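PDB 2RA8: WGR domain-containing protein from Bacteroides fragilis, which is of unknown function but joins an N-terminal WGR domain, a module found in nucleic-acid-binding proteins such as some PARPs, to a leucine-rich-repeat-like domain. Local coordinates for residues K2-F7 with T68-A73. Sequence-based numbering, arbitrary orientation.
Sequences KRVFVF and TLEEVA
Val4 of strand 3-8, flanked by strands 13-21 and 66-67, meets Thr68 through both backbone polar atoms, one directly and one through a water. Its carbonyl O accepts the amide of Thr68 (N to O 2.8 Å) in a nearly straight bond, 176° at the hydrogen. The amide of Val4 does not reach Thr68 O directly; a water bridges them, accepting from Val4 N at 2.7 Å and donating to Thr68 O at 2.9 Å. This water stands in for the second bond of what would be a hydrogen-bonded antiparallel pair, just where the pairing of strands 3-8 and 66-67 ends and the chain turns into helix 70-75. Thr68 OG1 is hydrogen-bonded to Val66 O in its own chain, so the same oxygen can lie against the Val6 CG2 methyl (OG1 to CG2 3.6 Å) with its polar need met.

At the helix start, Leu69 O accepts the amide of Ala73 at 3.0 Å. That turn faces the strand with a methyl: Ala73 CB lies 3.7 Å from Val4 CG1 and also meets Val6 CG2, and so short a side chain lets the helix sit close to two beta-branched valines suited to a strand. Val4 CG2 packs on the aliphatic part of Glu70, whose CG stands anti to its backbone N (chi1 -155°) and carries the carboxylate toward Lys2. There Glu70 OE2 forms a salt bridge with Lys2 NZ at 3.3 Å, and Lys74 adds a weak, long ion pair. Helix 70-75 packs on the face of strand 3-8 that carries Val4 and Val6, while helix 46-62 packs on the side of Phe5: the WGR domain's antiparallel sheet, with a helix on each side of this strand.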
# COMPACT_ATOMS: atom_id res chain seq x y z
N LYS A 2 -23.74 -12.09 20.44
CA LYS A 2 -22.97 -11.80 19.24
C LYS A 2 -23.51 -10.65 18.44
O LYS A 2 -24.72 -10.55 18.19
CB LYS A 2 -22.90 -13.03 18.32
CG LYS A 2 -22.15 -12.77 17.02
CD LYS A 2 -21.49 -14.04 16.48
CE LYS A 2 -22.49 -15.12 16.11
NZ LYS A 2 -21.81 -16.30 15.48
N ARG A 3 -22.61 -9.76 18.06
CA ARG A 3 -23.00 -8.62 17.24
C ARG A 3 -22.27 -8.78 15.94
O ARG A 3 -21.04 -8.93 15.91
CB ARG A 3 -22.64 -7.32 17.94
CG ARG A 3 -23.52 -7.04 19.15
CD ARG A 3 -23.87 -5.58 19.22
NE ARG A 3 -23.04 -4.86 20.17
CZ ARG A 3 -22.74 -3.57 20.08
NH1 ARG A 3 -23.19 -2.83 19.07
NH2 ARG A 3 -22.00 -3.00 21.03
N VAL A 4 -23.04 -8.78 14.86
CA VAL A 4 -22.51 -8.96 13.52
C VAL A 4 -22.44 -7.68 12.72
O VAL A 4 -23.38 -6.89 12.71
CB VAL A 4 -23.36 -9.99 12.75
CG1 VAL A 4 -22.70 -10.34 11.43
CG2 VAL A 4 -23.54 -11.24 13.61
N PHE A 5 -21.32 -7.48 12.03
CA PHE A 5 -21.12 -6.28 11.22
C PHE A 5 -20.69 -6.64 9.81
O PHE A 5 -20.05 -7.67 9.60
CB PHE A 5 -20.08 -5.35 11.89
CG PHE A 5 -20.43 -4.96 13.30
CD1 PHE A 5 -20.30 -5.86 14.35
CD2 PHE A 5 -20.89 -3.68 13.58
CE1 PHE A 5 -20.62 -5.49 15.65
CE2 PHE A 5 -21.22 -3.30 14.88
CZ PHE A 5 -21.08 -4.21 15.92
N VAL A 6 -21.03 -5.78 8.85
CA VAL A 6 -20.71 -6.01 7.45
C VAL A 6 -20.13 -4.80 6.73
O VAL A 6 -20.58 -3.67 6.93
CB VAL A 6 -21.99 -6.46 6.69
CG1 VAL A 6 -21.71 -6.59 5.20
CG2 VAL A 6 -22.50 -7.77 7.25
N PHE A 7 -19.12 -5.04 5.89
CA PHE A 7 -18.49 -3.97 5.12
C PHE A 7 -18.49 -4.35 3.65
O PHE A 7 -18.00 -5.42 3.29
CB PHE A 7 -17.04 -3.73 5.55
CG PHE A 7 -16.39 -2.56 4.86
CD1 PHE A 7 -16.65 -1.26 5.28
CD2 PHE A 7 -15.55 -2.75 3.77
CE1 PHE A 7 -16.09 -0.17 4.62
CE2 PHE A 7 -14.98 -1.67 3.11
CZ PHE A 7 -15.25 -0.38 3.54
N THR A 68 -25.36 -5.50 11.37
CA THR A 68 -26.39 -6.23 10.62
C THR A 68 -26.88 -7.45 11.38
O THR A 68 -26.10 -8.14 12.03
CB THR A 68 -25.79 -6.73 9.27
OG1 THR A 68 -25.13 -5.64 8.61
CG2 THR A 68 -26.86 -7.28 8.37
N LEU A 69 -28.18 -7.73 11.29
CA LEU A 69 -28.75 -8.91 11.95
C LEU A 69 -28.00 -10.13 11.47
O LEU A 69 -27.74 -10.28 10.28
CB LEU A 69 -30.22 -9.08 11.59
CG LEU A 69 -31.21 -8.14 12.27
CD1 LEU A 69 -32.61 -8.29 11.63
CD2 LEU A 69 -31.27 -8.47 13.75
N GLU A 70 -27.67 -11.03 12.40
CA GLU A 70 -26.94 -12.24 12.05
C GLU A 70 -27.60 -13.07 10.96
O GLU A 70 -26.92 -13.53 10.03
CB GLU A 70 -26.72 -13.11 13.28
CG GLU A 70 -25.51 -14.02 13.16
CD GLU A 70 -25.37 -14.95 14.33
OE1 GLU A 70 -25.77 -14.57 15.45
OE2 GLU A 70 -24.83 -16.06 14.14
N GLU A 71 -28.91 -13.27 11.05
CA GLU A 71 -29.59 -14.08 10.04
C GLU A 71 -29.48 -13.47 8.66
O GLU A 71 -29.45 -14.18 7.66
CB GLU A 71 -31.07 -14.28 10.41
CG GLU A 71 -31.93 -13.04 10.29
CD GLU A 71 -33.25 -13.20 11.04
OE1 GLU A 71 -33.25 -13.05 12.28
OE2 GLU A 71 -34.27 -13.48 10.38
N VAL A 72 -29.43 -12.14 8.60
CA VAL A 72 -29.30 -11.46 7.32
C VAL A 72 -27.89 -11.61 6.78
O VAL A 72 -27.71 -12.07 5.66
CB VAL A 72 -29.66 -9.97 7.46
CG1 VAL A 72 -29.27 -9.21 6.20
CG2 VAL A 72 -31.15 -9.83 7.72
N ALA A 73 -26.90 -11.24 7.58
CA ALA A 73 -25.50 -11.35 7.16
C ALA A 73 -25.14 -12.75 6.74
O ALA A 73 -24.40 -12.94 5.77
CB ALA A 73 -24.57 -10.89 8.28
O HOH W 1 -25.65 -8.23 14.87